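Side-chain contact in uncharacterized ACR, COG1565 superfamily (Burkholderia thailandensis, PDB 4F3N), which is of unknown function but has a methyltransferase-like fold and may symmetrically dimethylate protein arginines: residues 80-83 / 84-88. Sequence-based numbering, arbitrary orientation.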
loop_
_atom_site.group_PDB
_atom_site.type_symbol
_atom_site.label_atom_id
_atom_site.label_comp_id
_atom_site.label_asym_id
_atom_site.label_seq_id
_atom_site.Cartn_x
_atom_site.Cartn_y
_atom_site.Cartn_z
ATOM N N ARG A 80 8.161 -0.494 15.374
ATOM C CA ARG A 80 8.070 -1.780 16.082
ATOM C C ARG A 80 6.635 -1.947 16.640
ATOM O O ARG A 80 6.036 -3.016 16.562
ATOM C CB ARG A 80 9.095 -1.833 17.189
ATOM C CG ARG A 80 9.004 -3.102 18.027
ATOM C CD ARG A 80 9.197 -4.381 17.234
ATOM N NE ARG A 80 9.154 -5.492 18.176
ATOM C CZ ARG A 80 9.123 -6.765 17.825
ATOM N NH1 ARG A 80 9.151 -7.130 16.535
ATOM N NH2 ARG A 80 9.034 -7.677 18.777
ATOM N N TYR A 81 6.129 -0.874 17.244
ATOM C CA TYR A 81 4.756 -0.831 17.700
ATOM C C TYR A 81 3.800 -1.171 16.564
ATOM O O TYR A 81 2.929 -2.055 16.687
ATOM C CB TYR A 81 4.428 0.549 18.324
ATOM C CG TYR A 81 2.990 0.659 18.719
ATOM C CD1 TYR A 81 2.559 0.213 19.954
ATOM C CD2 TYR A 81 2.042 1.182 17.838
ATOM C CE1 TYR A 81 1.203 0.292 20.321
ATOM C CE2 TYR A 81 0.714 1.227 18.171
ATOM C CZ TYR A 81 0.285 0.757 19.387
ATOM O OH TYR A 81 -1.064 0.816 19.713
ATOM N N MET A 82 3.961 -0.469 15.449
ATOM C CA MET A 82 3.069 -0.641 14.327
ATOM C C MET A 82 3.204 -2.056 13.763
ATOM O O MET A 82 2.221 -2.701 13.423
ATOM C CB MET A 82 3.409 0.381 13.241
ATOM C CG MET A 82 2.392 0.448 12.136
ATOM S SD MET A 82 2.812 1.827 11.073
ATOM C CE MET A 82 2.041 1.296 9.553
ATOM N N GLU A 83 4.433 -2.551 13.697
ATOM C CA GLU A 83 4.631 -3.931 13.182
ATOM C C GLU A 83 3.837 -4.926 14.012
ATOM O O GLU A 83 3.150 -5.831 13.474
ATOM C CB GLU A 83 6.094 -4.315 13.171
ATOM C CG GLU A 83 6.359 -5.792 12.804
ATOM C CD GLU A 83 7.808 -6.182 13.021
ATOM O OE1 GLU A 83 8.623 -5.322 13.436
ATOM O OE2 GLU A 83 8.134 -7.381 12.840
ATOM N N ARG A 84 3.917 -4.791 15.331
ATOM C CA ARG A 84 3.275 -5.758 16.184
ATOM C C ARG A 84 1.733 -5.655 16.200
ATOM O O ARG A 84 1.038 -6.685 16.126
ATOM C CB ARG A 84 3.882 -5.685 17.607
ATOM C CG ARG A 84 5.309 -6.194 17.693
ATOM C CD ARG A 84 5.451 -7.623 17.188
ATOM N NE ARG A 84 4.811 -8.593 18.074
ATOM C CZ ARG A 84 4.772 -9.912 17.841
ATOM N NH1 ARG A 84 4.180 -10.732 18.702
ATOM N NH2 ARG A 84 5.308 -10.414 16.737
ATOM N N VAL A 85 1.185 -4.443 16.258
ATOM C CA VAL A 85 -0.272 -4.312 16.351
ATOM C C VAL A 85 -0.941 -4.689 15.034
ATOM O O VAL A 85 -2.094 -5.174 15.018
ATOM C CB VAL A 85 -0.757 -2.934 16.848
ATOM C CG1 VAL A 85 -0.135 -2.595 18.206
ATOM C CG2 VAL A 85 -0.486 -1.858 15.813
ATOM N N LEU A 86 -0.216 -4.550 13.919
ATOM C CA LEU A 86 -0.773 -4.896 12.631
ATOM C C LEU A 86 -0.509 -6.366 12.263
ATOM O O LEU A 86 -1.373 -7.004 11.690
ATOM C CB LEU A 86 -0.238 -3.957 11.538
ATOM C CG LEU A 86 -0.598 -2.455 11.614
ATOM C CD1 LEU A 86 -0.041 -1.717 10.390
ATOM C CD2 LEU A 86 -2.113 -2.312 11.672
ATOM N N TYR A 87 0.664 -6.874 12.604
ATOM C CA TYR A 87 1.154 -8.144 12.034
ATOM C C TYR A 87 1.497 -9.221 13.067
ATOM O O TYR A 87 1.976 -10.286 12.679
ATOM C CB TYR A 87 2.330 -7.900 11.097
ATOM C CG TYR A 87 2.002 -6.926 9.999
ATOM C CD1 TYR A 87 1.100 -7.280 9.004
ATOM C CD2 TYR A 87 2.530 -5.645 9.978
ATOM C CE1 TYR A 87 0.731 -6.396 8.017
ATOM C CE2 TYR A 87 2.175 -4.735 8.972
ATOM C CZ TYR A 87 1.287 -5.121 7.994
ATOM O OH TYR A 87 0.854 -4.297 6.953
ATOM N N ALA A 88 1.239 -9.001 14.364
ATOM C CA ALA A 88 1.524 -10.075 15.354
ATOM C C ALA A 88 0.710 -11.331 15.009
ATOM O O ALA A 88 -0.476 -11.232 14.806
ATOM C CB ALA A 88 1.185 -9.622 16.773
HETATM O O HOH W 1 5.602 -9.317 14.195
#
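Y81 and V85 meet one turn apart in the last turns of the α-helix 78-87, a compact example of i to i+4 pairing on an amphipathic helix. The CG1 methyl of V85 lies over one face of the Y81 ring, displaced toward the hydroxyl-bearing edge and 3.9 Å from the ring centroid, a CH-pi contact. The same pair is joined by V85 N donating to Y81 O at 3.0 Å, the straightest of the four backbone bonds between 80-83 and 84-88 (166°). The next buried pair repeats the spacing: M82, its chain extended beyond CG, sets CG against L86 CD1 at 3.7 Å, and its CE methyl touches the same branch.

On the more polar flank, R80 and R84 run alongside each other in the same direction. R84 CD sits over one face of the R80 guanidinium, 3.8 Å from NH1, and the two guanidinium planes are 27° apart. Bends at chi2 and chi3 (-69° at the latter) turn R84 toward the C-terminal end of the helix, where A88 CB lies over the centre of its guanidinium face. The like charges are probably eased by acidic neighbours: R80 NE forms a salt bridge with E68 of helix 52-71, while NH1 makes a long one with E83 OE1.

Further out, L65 of that helix packs against Y81, R84 and V85. F329 and F245 meet the Y81 ring edge-to-face, and the hydroxyls of Y81 and Y87 are hydrogen-bonded to P328 O and A219 O, the latter joining the helix end to the loop between strands 210-214 and 223-228. A88 leaves helical geometry, yet its N still reaches R84 O. A water accepts a hydrogen bond from R84 NH2 at 2.8 Å and donates a weak one to E83 OE2.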